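Local coordinates for protein ATP-dependent DNA helicase (Mycobacterium smegmatis, PDB 5V9X) that unwinds RNA:DNA hybrids in the 3'-to-5' direction, tracking along single-stranded DNA at the expense of ATP hydrolysis, at residues A[101-107]-A[166-170]; A[137-143]-A[159-165]; A[636-640]-A[651-655]. All blocks are in the same frame, centred on the assembly; numbering follows the deposited sequence.

Interaction 1: A[101-107]-A[166-170]; sequences LYVSPLK and TPESL. With nucleotides of chain B.
Leu101 and Val103, on the strand, meet Leu170 and Pro167, on the first turn of helix 167-174, in the closely packed half of this contact. Leu101 CD2 lies 3.7 Å from Leu170 CD1, and Val103 CG1, set anti to its backbone nitrogen (chi1 179°), reaches Pro167 CD at 3.7 Å. No conventional hydrogen bond joins the two segments; a CA-H...O contact, Thr166 CA to Ser104 O at 3.4 Å, marks where their backbones come nearest. Toward the DNA the fit slackens: Lys107 CG comes no closer than 4.4 Å to Thr166 CG2, and bound nucleotides bridge the segments. At the start of helix 107-116, Lys107 N gives a nearly straight bond (2.7 Å, 175°) to OP1 of DG9 of chain B. Thr166 OG1 caps the other helix by accepting from Ser169 N (3.1 Å), and both hydroxyls, Thr166 OG1 and Ser169 OG, donate to DC10 OP1 of chain B. Two helix starts thus face successive phosphates, consistent with motifs Ia and Ib of superfamily 2 helicases. Strand 100-103 runs between strands 162-165 and 187-191, while helix 200-213 covers Leu101, Pro167 and Leu170.

Interaction 2: A[137-143]-A[159-165]; sequences SITVGVR and PPDVLIT. With nucleotides of chain B.
A beta-alpha-beta unit, strand 140-143, helix 149-157 and strand 162-165, forms the outer edge of the parallel sheet in the first RecA-like domain, and this contact pairs its two strands. Their short axes run 4.7 Å apart at 24°. The ladder follows the parallel pattern, in which Gly141 bonds through N and O to Val162 and Ile164, the residues flanking its partner Leu163, and Arg143 N then bonds to Ile164: Val162 O accepts from Gly141 N (2.9 Å), Gly141 O from Ile164 N (2.8 Å), and Ile164 O from Arg143 N (2.8 Å).

Before the strands proper, Thr139 extends the pairing with its side chain as well as its backbone. Its carbonyl takes Val162 N, and OG1, turned between backbone N and carbonyl carbon (chi1 54°), takes Asp161 N at 2.6 Å. Asp161 OD2 in turn receives a weak bond from Thr139 N, so the two residues are linked both ways, firmly through Asp161 N and only weakly through Thr139 N, just ahead of the strands.

On one face, Val140, Val142, Val162 and Ile164 form an apolar strip: Val140 and Val162 stand side by side, and Ile164 CD1 reaches back to Val140 CG1 at 3.9 Å. Helix 107-116 packs over Ile164 and Val142. On the other face the Pro160 ring lies against the backbone of Gly141, CB being 3.4 Å from Gly141 N, while the Arg143 side chain touches Leu172 and Met173 of helix 167-174.

At the end of the ladder Thr165 OG1 donates to Arg143 O. The Arg143 chain, bent at chi2 (60°), leads away from the strand pair to the DNA, where its guanidinium meets a phosphate at its edge: NH2 donates to DG12 OP1 of chain B at 2.5 Å.

Interaction 3: A[636-640]-A[651-655]; sequences FTGEL and RCQKM
Phe636 opens the contact with the edge of its ring turned to Met655: CE1 lies 3.4 Å from Met655 CE, which approaches close to the ring plane. The sulfur follows obliquely, SD sitting 5.2 Å from the ring centroid, which makes this a Met-aromatic contact. Three residues on, Glu639 reaches out with its CG anti to the backbone nitrogen (chi1 178°) and meets Arg651 in a salt bridge. A single oxygen, OE1, faces both NE and NH2 of the guanidinium. The bond from NE is weak and bent, the carboxylate and guanidinium planes stand 65° apart, and the modelled NH2 to OE1 distance is too short to be taken literally. Leu640 then fills the angle between ring and arginine: its CD1 lies 3.5 Å above the Phe636 ring plane and also covers one face of the guanidinium, with Arg651 NH2 at 3.7 Å, while CD2 meets Cys652 SG more loosely at 4.4 Å. Gln444 of helix 433-448 holds Arg651 NH1, and Leu665 of helix 661-676 touches Phe636 and Leu640. Phe636, Leu640, Cys652 and Met655 pack helix 627-640 against the end of helix 645-653 and the turn after it, so apolar packing probably carries the contact, with the salt bridge of exposed Glu639 at its rim.

In the fold
From the N terminus, the chain first lays down strand 100-103 and enters helix 107-116; the loop it opens closes when 166-170 returns in interaction 1. Interaction 2 is nested inside that loop, closing a smaller one around helix 149-157. The two touch, with probable backbone hydrogen bonds from Tyr102 N to Leu163 O and Ser104 N to Thr165 O, so strands 100-103 and 162-165, neighbours in the sheet of the first RecA-like domain, tie the two contacts together. Interaction 3 comes much later, in series, its centre about 40 Å from that of interaction 1. It closes a short loop between the consecutive helices 627-640 and 645-653, just ahead of strand 657-659, an outermost strand of the second parallel sheet.

Interaction 1: A[101-107]-A[166-170]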
loop_
_atom_site.group_PDB
_atom_site.type_symbol
_atom_site.label_atom_id
_atom_site.label_comp_id
_atom_site.label_asym_id
_atom_site.label_seq_id
_atom_site.Cartn_x
_atom_site.Cartn_y
_atom_site.Cartn_z
ATOM N N LEU A 101 13.062 12.553 15.700
ATOM C CA LEU A 101 12.112 11.450 15.588
ATOM C C LEU A 101 12.003 11.049 14.123
ATOM O O LEU A 101 11.477 11.807 13.302
ATOM C CB LEU A 101 10.745 11.837 16.151
ATOM C CG LEU A 101 9.674 10.741 16.094
ATOM C CD1 LEU A 101 10.052 9.562 16.977
ATOM C CD2 LEU A 101 8.312 11.289 16.480
ATOM N N TYR A 102 12.502 9.861 13.798
ATOM C CA TYR A 102 12.383 9.291 12.464
ATOM C C TYR A 102 11.291 8.229 12.480
ATOM O O TYR A 102 11.301 7.337 13.335
ATOM C CB TYR A 102 13.717 8.691 12.012
ATOM C CG TYR A 102 13.641 7.862 10.746
ATOM C CD1 TYR A 102 13.256 6.528 10.789
ATOM C CD2 TYR A 102 13.976 8.405 9.513
ATOM C CE1 TYR A 102 13.187 5.766 9.645
ATOM C CE2 TYR A 102 13.914 7.646 8.360
ATOM C CZ TYR A 102 13.516 6.325 8.432
ATOM O OH TYR A 102 13.448 5.551 7.295
ATOM N N VAL A 103 10.360 8.318 11.531
ATOM C CA VAL A 103 9.243 7.385 11.429
ATOM C C VAL A 103 9.340 6.651 10.100
ATOM O O VAL A 103 9.420 7.284 9.039
ATOM C CB VAL A 103 7.886 8.102 11.554
ATOM C CG1 VAL A 103 6.747 7.104 11.426
ATOM C CG2 VAL A 103 7.797 8.849 12.876
ATOM N N SER A 104 9.324 5.318 10.159
ATOM C CA SER A 104 9.342 4.463 8.985
ATOM C C SER A 104 8.114 3.563 8.962
ATOM O O SER A 104 7.741 2.998 9.996
ATOM C CB SER A 104 10.602 3.587 8.950
ATOM O OG SER A 104 10.519 2.623 7.912
ATOM N N PRO A 105 7.467 3.405 7.804
ATOM C CA PRO A 105 6.326 2.479 7.728
ATOM C C PRO A 105 6.727 1.015 7.793
ATOM O O PRO A 105 5.868 0.169 8.075
ATOM C CB PRO A 105 5.680 2.822 6.380
ATOM C CG PRO A 105 6.796 3.397 5.566
ATOM C CD PRO A 105 7.704 4.111 6.533
ATOM N N LEU A 106 7.994 0.688 7.550
ATOM C CA LEU A 106 8.481 -0.685 7.569
ATOM C C LEU A 106 9.522 -0.859 8.667
ATOM O O LEU A 106 10.371 0.016 8.875
ATOM C CB LEU A 106 9.084 -1.072 6.215
ATOM C CG LEU A 106 8.114 -1.174 5.037
ATOM C CD1 LEU A 106 8.872 -1.359 3.740
ATOM C CD2 LEU A 106 7.142 -2.319 5.254
ATOM N N LYS A 107 9.454 -1.995 9.366
ATOM C CA LYS A 107 10.420 -2.275 10.426
ATOM C C LYS A 107 11.824 -2.458 9.862
ATOM O O LYS A 107 12.797 -1.924 10.409
ATOM C CB LYS A 107 10.000 -3.517 11.213
ATOM C CG LYS A 107 8.750 -3.336 12.048
ATOM C CD LYS A 107 8.498 -4.543 12.939
ATOM C CE LYS A 107 8.247 -5.800 12.122
ATOM N NZ LYS A 107 7.880 -6.955 12.988
ATOM N N THR A 166 7.929 3.358 14.263
ATOM C CA THR A 166 6.849 3.217 13.301
ATOM C C THR A 166 5.678 4.118 13.684
ATOM O O THR A 166 5.620 4.639 14.803
ATOM C CB THR A 166 6.382 1.756 13.238
ATOM O OG1 THR A 166 5.898 1.349 14.524
ATOM C CG2 THR A 166 7.524 0.846 12.809
ATOM N N PRO A 167 4.727 4.339 12.769
ATOM C CA PRO A 167 3.530 5.101 13.159
ATOM C C PRO A 167 2.743 4.427 14.266
ATOM O O PRO A 167 2.288 5.099 15.200
ATOM C CB PRO A 167 2.726 5.182 11.853
ATOM C CG PRO A 167 3.734 5.006 10.772
ATOM C CD PRO A 167 4.742 4.046 11.323
ATOM N N GLU A 168 2.582 3.105 14.190
ATOM C CA GLU A 168 1.863 2.375 15.228
ATOM C C GLU A 168 2.552 2.519 16.580
ATOM O O GLU A 168 1.897 2.763 17.600
ATOM C CB GLU A 168 1.741 0.897 14.841
ATOM C CG GLU A 168 0.765 0.604 13.704
ATOM C CD GLU A 168 1.281 1.036 12.340
ATOM O OE1 GLU A 168 2.482 1.368 12.225
ATOM O OE2 GLU A 168 0.480 1.045 11.379
ATOM N N SER A 169 3.877 2.373 16.609
ATOM C CA SER A 169 4.590 2.446 17.881
ATOM C C SER A 169 4.656 3.875 18.404
ATOM O O SER A 169 4.616 4.092 19.621
ATOM C CB SER A 169 5.990 1.858 17.737
ATOM O OG SER A 169 5.951 0.445 17.812
ATOM N N LEU A 170 4.763 4.861 17.510
ATOM C CA LEU A 170 4.651 6.251 17.943
ATOM C C LEU A 170 3.319 6.492 18.637
ATOM O O LEU A 170 3.249 7.217 19.637
ATOM C CB LEU A 170 4.808 7.198 16.754
ATOM C CG LEU A 170 4.675 8.684 17.102
ATOM C CD1 LEU A 170 5.764 9.097 18.084
ATOM C CD2 LEU A 170 4.710 9.556 15.854
ATOM P P DG B 9 6.168 -4.349 8.699
ATOM O OP1 DG B 9 7.524 -3.758 8.668
ATOM O OP2 DG B 9 5.996 -5.821 8.675
ATOM O "O5'" DG B 9 5.394 -3.785 9.970
ATOM C "C5'" DG B 9 5.136 -2.392 10.073
ATOM C "C4'" DG B 9 4.219 -2.099 11.243
ATOM O "O4'" DG B 9 2.880 -2.560 10.935
ATOM C "C3'" DG B 9 4.617 -2.771 12.553
ATOM O "O3'" DG B 9 4.423 -1.872 13.632
ATOM C "C2'" DG B 9 3.676 -3.971 12.639
ATOM C "C1'" DG B 9 2.432 -3.458 11.926
ATOM N N9 DG B 9 1.669 -4.512 11.265
ATOM C C8 DG B 9 2.114 -5.357 10.278
ATOM N N7 DG B 9 1.209 -6.200 9.869
ATOM C C5 DG B 9 0.089 -5.894 10.628
ATOM C C6 DG B 9 -1.197 -6.477 10.621
ATOM O O6 DG B 9 -1.614 -7.410 9.922
ATOM N N1 DG B 9 -2.043 -5.871 11.547
ATOM C C2 DG B 9 -1.687 -4.830 12.373
ATOM N N2 DG B 9 -2.642 -4.375 13.202
ATOM N N3 DG B 9 -0.481 -4.273 12.388
ATOM C C4 DG B 9 0.353 -4.856 11.492
ATOM P P DC B 10 5.170 -2.118 15.032
ATOM O OP1 DC B 10 5.405 -0.789 15.642
ATOM O OP2 DC B 10 6.299 -3.048 14.816
ATOM O "O5'" DC B 10 4.092 -2.902 15.907
ATOM C "C5'" DC B 10 2.986 -2.216 16.447
ATOM C "C4'" DC B 10 2.078 -3.183 17.175
ATOM O "O4'" DC B 10 1.314 -3.947 16.214
ATOM C "C3'" DC B 10 2.807 -4.208 18.052
ATOM O "O3'" DC B 10 2.326 -4.136 19.371
ATOM C "C2'" DC B 10 2.471 -5.557 17.409
ATOM C "C1'" DC B 10 1.162 -5.249 16.709
ATOM N N1 DC B 10 0.863 -6.163 15.576
ATOM C C2 DC B 10 -0.438 -6.641 15.405
ATOM O O2 DC B 10 -1.318 -6.282 16.198
ATOM N N3 DC B 10 -0.701 -7.479 14.370
ATOM C C4 DC B 10 0.281 -7.838 13.538
ATOM N N4 DC B 10 -0.022 -8.667 12.534
ATOM C C5 DC B 10 1.616 -7.362 13.701
ATOM C C6 DC B 10 1.860 -6.536 14.722
ATOM P P DT B 8 4.041 -8.508 5.405
ATOM O OP1 DT B 8 5.428 -9.016 5.404
ATOM O OP2 DT B 8 3.000 -9.233 6.166
ATOM O "O5'" DT B 8 4.045 -6.987 5.897
ATOM C "C5'" DT B 8 4.733 -5.997 5.138
ATOM C "C4'" DT B 8 4.260 -4.604 5.515
ATOM O "O4'" DT B 8 2.931 -4.384 5.012
ATOM C "C3'" DT B 8 4.160 -4.346 7.010
ATOM O "O3'" DT B 8 5.354 -3.731 7.460
ATOM C "C2'" DT B 8 2.947 -3.402 7.153
ATOM C "C1'" DT B 8 2.359 -3.330 5.739
ATOM N N1 DT B 8 0.875 -3.477 5.694
ATOM C C2 DT B 8 0.108 -2.410 5.291
ATOM O O2 DT B 8 0.578 -1.337 4.961
ATOM N N3 DT B 8 -1.241 -2.645 5.283
ATOM C C4 DT B 8 -1.886 -3.818 5.634
ATOM O O4 DT B 8 -3.108 -3.933 5.595
ATOM C C5 DT B 8 -1.021 -4.898 6.050
ATOM C C7 DT B 8 -1.605 -6.218 6.452
ATOM C C6 DT B 8 0.301 -4.677 6.059
#

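Interaction 2: A[137-143]-A[159-165]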
loop_
_atom_site.group_PDB
_atom_site.type_symbol
_atom_site.label_atom_id
_atom_site.label_comp_id
_atom_site.label_asym_id
_atom_site.label_seq_id
_atom_site.Cartn_x
_atom_site.Cartn_y
_atom_site.Cartn_z
ATOM N N SER A 137 28.566 12.675 21.691
ATOM C CA SER A 137 27.869 11.452 22.088
ATOM C C SER A 137 26.424 11.576 21.618
ATOM O O SER A 137 25.613 12.262 22.246
ATOM C CB SER A 137 27.949 11.228 23.594
ATOM O OG SER A 137 26.878 11.870 24.265
ATOM N N ILE A 138 26.107 10.907 20.515
ATOM C CA ILE A 138 24.782 10.950 19.907
ATOM C C ILE A 138 24.200 9.544 19.970
ATOM O O ILE A 138 24.721 8.620 19.332
ATOM C CB ILE A 138 24.832 11.467 18.463
ATOM C CG1 ILE A 138 25.285 12.930 18.440
ATOM C CG2 ILE A 138 23.483 11.295 17.786
ATOM C CD1 ILE A 138 25.595 13.457 17.054
ATOM N N THR A 139 23.121 9.380 20.732
ATOM C CA THR A 139 22.488 8.081 20.904
ATOM C C THR A 139 21.406 7.864 19.851
ATOM O O THR A 139 20.771 8.810 19.377
ATOM C CB THR A 139 21.887 7.956 22.305
ATOM O OG1 THR A 139 21.008 9.060 22.553
ATOM C CG2 THR A 139 22.981 7.956 23.354
ATOM N N VAL A 140 21.211 6.599 19.479
ATOM C CA VAL A 140 20.249 6.203 18.453
ATOM C C VAL A 140 19.523 4.957 18.940
ATOM O O VAL A 140 20.163 3.945 19.247
ATOM C CB VAL A 140 20.923 5.921 17.097
ATOM C CG1 VAL A 140 19.879 5.547 16.055
ATOM C CG2 VAL A 140 21.748 7.118 16.635
ATOM N N GLY A 141 18.192 5.017 18.999
ATOM C CA GLY A 141 17.404 3.890 19.439
ATOM C C GLY A 141 16.311 3.557 18.442
ATOM O O GLY A 141 15.869 4.401 17.661
ATOM N N VAL A 142 15.882 2.297 18.479
ATOM C CA VAL A 142 14.794 1.802 17.642
ATOM C C VAL A 142 13.708 1.257 18.555
ATOM O O VAL A 142 13.976 0.396 19.403
ATOM C CB VAL A 142 15.262 0.722 16.656
ATOM C CG1 VAL A 142 14.071 0.134 15.912
ATOM C CG2 VAL A 142 16.249 1.303 15.675
ATOM N N ARG A 143 12.485 1.752 18.378
ATOM C CA ARG A 143 11.318 1.254 19.096
ATOM C C ARG A 143 10.313 0.739 18.075
ATOM O O ARG A 143 9.703 1.528 17.344
ATOM C CB ARG A 143 10.702 2.339 19.975
ATOM C CG ARG A 143 9.317 1.993 20.497
ATOM C CD ARG A 143 9.314 0.721 21.336
ATOM N NE ARG A 143 7.954 0.295 21.643
ATOM C CZ ARG A 143 7.201 0.835 22.596
ATOM N NH1 ARG A 143 7.675 1.825 23.340
ATOM N NH2 ARG A 143 5.969 0.388 22.806
ATOM N N PRO A 159 16.231 7.905 27.233
ATOM C CA PRO A 159 15.776 7.971 25.848
ATOM C C PRO A 159 16.910 8.353 24.921
ATOM O O PRO A 159 17.828 9.103 25.304
ATOM C CB PRO A 159 14.688 9.054 25.887
ATOM C CG PRO A 159 15.036 9.893 27.069
ATOM C CD PRO A 159 15.611 8.943 28.074
ATOM N N PRO A 160 16.890 7.861 23.687
ATOM C CA PRO A 160 17.944 8.205 22.731
ATOM C C PRO A 160 17.719 9.574 22.106
ATOM O O PRO A 160 16.603 10.093 22.051
ATOM C CB PRO A 160 17.835 7.098 21.678
ATOM C CG PRO A 160 16.385 6.732 21.696
ATOM C CD PRO A 160 15.928 6.894 23.128
ATOM N N ASP A 161 18.821 10.160 21.629
ATOM C CA ASP A 161 18.730 11.448 20.949
ATOM C C ASP A 161 17.989 11.318 19.625
ATOM O O ASP A 161 17.222 12.209 19.245
ATOM C CB ASP A 161 20.127 12.028 20.730
ATOM C CG ASP A 161 20.845 12.330 22.031
ATOM O OD1 ASP A 161 20.167 12.515 23.065
ATOM O OD2 ASP A 161 22.093 12.390 22.018
ATOM N N VAL A 162 18.202 10.216 18.912
ATOM C CA VAL A 162 17.505 9.921 17.666
ATOM C C VAL A 162 16.634 8.698 17.911
ATOM O O VAL A 162 17.147 7.585 18.084
ATOM C CB VAL A 162 18.479 9.678 16.506
ATOM C CG1 VAL A 162 17.714 9.324 15.238
ATOM C CG2 VAL A 162 19.367 10.894 16.288
ATOM N N LEU A 163 15.320 8.892 17.924
ATOM C CA LEU A 163 14.374 7.795 18.079
ATOM C C LEU A 163 13.861 7.377 16.707
ATOM O O LEU A 163 13.313 8.198 15.965
ATOM C CB LEU A 163 13.206 8.183 18.985
ATOM C CG LEU A 163 12.240 7.030 19.260
ATOM C CD1 LEU A 163 12.943 5.922 20.036
ATOM C CD2 LEU A 163 11.001 7.510 20.000
ATOM N N ILE A 164 14.048 6.104 16.376
ATOM C CA ILE A 164 13.536 5.504 15.150
ATOM C C ILE A 164 12.371 4.603 15.534
ATOM O O ILE A 164 12.492 3.791 16.458
ATOM C CB ILE A 164 14.631 4.710 14.418
ATOM C CG1 ILE A 164 15.780 5.634 14.003
ATOM C CG2 ILE A 164 14.054 3.990 13.218
ATOM C CD1 ILE A 164 16.987 4.896 13.464
ATOM N N THR A 165 11.246 4.746 14.840
ATOM C CA THR A 165 10.046 4.009 15.221
ATOM C C THR A 165 9.103 3.926 14.025
ATOM O O THR A 165 9.428 4.362 12.916
ATOM C CB THR A 165 9.368 4.665 16.428
ATOM O OG1 THR A 165 8.211 3.905 16.798
ATOM C CG2 THR A 165 8.947 6.094 16.102
ATOM P P DG B 12 3.613 -0.426 25.104
ATOM O OP1 DG B 12 4.026 0.775 24.346
ATOM O OP2 DG B 12 4.580 -1.520 25.348
ATOM O "O5'" DG B 12 3.045 0.061 26.505
ATOM C "C5'" DG B 12 1.837 0.788 26.544
ATOM C "C4'" DG B 12 1.190 0.660 27.901
ATOM O "O4'" DG B 12 0.853 -0.725 28.140
ATOM C "C3'" DG B 12 2.071 1.108 29.065
ATOM O "O3'" DG B 12 1.385 2.077 29.828
ATOM C "C2'" DG B 12 2.338 -0.173 29.864
ATOM C "C1'" DG B 12 1.187 -1.079 29.456
ATOM N N9 DG B 12 1.539 -2.494 29.457
ATOM C C8 DG B 12 2.720 -3.051 29.024
ATOM N N7 DG B 12 2.753 -4.350 29.136
ATOM C C5 DG B 12 1.514 -4.677 29.673
ATOM C C6 DG B 12 0.972 -5.940 30.014
ATOM O O6 DG B 12 1.501 -7.055 29.907
ATOM N N1 DG B 12 -0.316 -5.825 30.532
ATOM C C2 DG B 12 -0.996 -4.640 30.696
ATOM N N2 DG B 12 -2.232 -4.731 31.210
ATOM N N3 DG B 12 -0.501 -3.450 30.379
ATOM C C4 DG B 12 0.754 -3.545 29.875
#

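Interaction 3: A[636-640]-A[651-655]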
loop_
_atom_site.group_PDB
_atom_site.type_symbol
_atom_site.label_atom_id
_atom_site.label_comp_id
_atom_site.label_asym_id
_atom_site.label_seq_id
_atom_site.Cartn_x
_atom_site.Cartn_y
_atom_site.Cartn_z
ATOM N N PHE A 636 -2.551 0.425 -24.155
ATOM C CA PHE A 636 -1.454 -0.457 -24.536
ATOM C C PHE A 636 -1.964 -1.651 -25.331
ATOM O O PHE A 636 -1.367 -2.031 -26.344
ATOM C CB PHE A 636 -0.701 -0.918 -23.284
ATOM C CG PHE A 636 0.279 -2.039 -23.530
ATOM C CD1 PHE A 636 1.607 -1.768 -23.815
ATOM C CD2 PHE A 636 -0.125 -3.366 -23.451
ATOM C CE1 PHE A 636 2.509 -2.799 -24.030
ATOM C CE2 PHE A 636 0.774 -4.397 -23.670
ATOM C CZ PHE A 636 2.091 -4.113 -23.958
ATOM N N THR A 637 -3.060 -2.262 -24.878
ATOM C CA THR A 637 -3.597 -3.432 -25.564
ATOM C C THR A 637 -4.075 -3.071 -26.964
ATOM O O THR A 637 -3.773 -3.771 -27.936
ATOM C CB THR A 637 -4.736 -4.043 -24.747
ATOM O OG1 THR A 637 -4.247 -4.422 -23.454
ATOM C CG2 THR A 637 -5.299 -5.267 -25.452
ATOM N N GLY A 638 -4.824 -1.974 -27.083
ATOM C CA GLY A 638 -5.291 -1.552 -28.393
ATOM C C GLY A 638 -4.150 -1.227 -29.339
ATOM O O GLY A 638 -4.143 -1.661 -30.493
ATOM N N GLU A 639 -3.162 -0.469 -28.855
ATOM C CA GLU A 639 -2.065 -0.039 -29.718
ATOM C C GLU A 639 -1.287 -1.229 -30.263
ATOM O O GLU A 639 -1.097 -1.357 -31.479
ATOM C CB GLU A 639 -1.131 0.905 -28.961
ATOM C CG GLU A 639 0.069 1.351 -29.787
ATOM C CD GLU A 639 0.844 2.483 -29.145
ATOM O OE1 GLU A 639 1.969 2.239 -28.665
ATOM O OE2 GLU A 639 0.326 3.619 -29.123
ATOM N N LEU A 640 -0.828 -2.117 -29.378
ATOM C CA LEU A 640 0.025 -3.214 -29.816
ATOM C C LEU A 640 -0.744 -4.293 -30.569
ATOM O O LEU A 640 -0.134 -5.049 -31.332
ATOM C CB LEU A 640 0.761 -3.821 -28.622
ATOM C CG LEU A 640 2.024 -3.059 -28.199
ATOM C CD1 LEU A 640 1.693 -1.807 -27.391
ATOM C CD2 LEU A 640 2.979 -3.961 -27.435
ATOM N N ARG A 651 8.591 -2.167 -30.333
ATOM C CA ARG A 651 7.899 -1.697 -29.138
ATOM C C ARG A 651 8.223 -2.563 -27.928
ATOM O O ARG A 651 8.428 -2.048 -26.823
ATOM C CB ARG A 651 6.393 -1.676 -29.393
ATOM C CG ARG A 651 5.568 -1.113 -28.258
ATOM C CD ARG A 651 5.580 0.402 -28.266
ATOM N NE ARG A 651 4.268 0.935 -27.910
ATOM C CZ ARG A 651 3.884 1.205 -26.669
ATOM N NH1 ARG A 651 4.714 1.007 -25.657
ATOM N NH2 ARG A 651 2.668 1.682 -26.441
ATOM N N CYS A 652 8.277 -3.883 -28.117
ATOM C CA CYS A 652 8.531 -4.780 -26.995
ATOM C C CYS A 652 9.966 -4.675 -26.493
ATOM O O CYS A 652 10.215 -4.870 -25.298
ATOM C CB CYS A 652 8.217 -6.223 -27.393
ATOM S SG CYS A 652 6.467 -6.560 -27.693
ATOM N N GLN A 653 10.918 -4.366 -27.377
ATOM C CA GLN A 653 12.322 -4.401 -26.981
ATOM C C GLN A 653 12.721 -3.208 -26.121
ATOM O O GLN A 653 13.619 -3.335 -25.281
ATOM C CB GLN A 653 13.219 -4.488 -28.217
ATOM C CG GLN A 653 13.206 -5.859 -28.875
ATOM C CD GLN A 653 13.488 -6.987 -27.893
ATOM O OE1 GLN A 653 14.321 -6.854 -26.993
ATOM N NE2 GLN A 653 12.789 -8.104 -28.059
ATOM N N LYS A 654 12.083 -2.053 -26.302
ATOM C CA LYS A 654 12.335 -0.935 -25.400
ATOM C C LYS A 654 11.650 -1.110 -24.050
ATOM O O LYS A 654 11.753 -0.220 -23.198
ATOM C CB LYS A 654 11.910 0.385 -26.050
ATOM C CG LYS A 654 10.557 0.354 -26.732
ATOM C CD LYS A 654 10.338 1.614 -27.555
ATOM C CE LYS A 654 11.409 1.766 -28.626
ATOM N NZ LYS A 654 11.158 2.948 -29.497
ATOM N N MET A 655 10.957 -2.228 -23.841
ATOM C CA MET A 655 10.491 -2.638 -22.525
ATOM C C MET A 655 11.365 -3.713 -21.901
ATOM O O MET A 655 11.156 -4.057 -20.732
ATOM C CB MET A 655 9.051 -3.151 -22.604
ATOM C CG MET A 655 8.037 -2.074 -22.887
ATOM S SD MET A 655 6.388 -2.733 -23.158
ATOM C CE MET A 655 5.521 -1.218 -23.538
#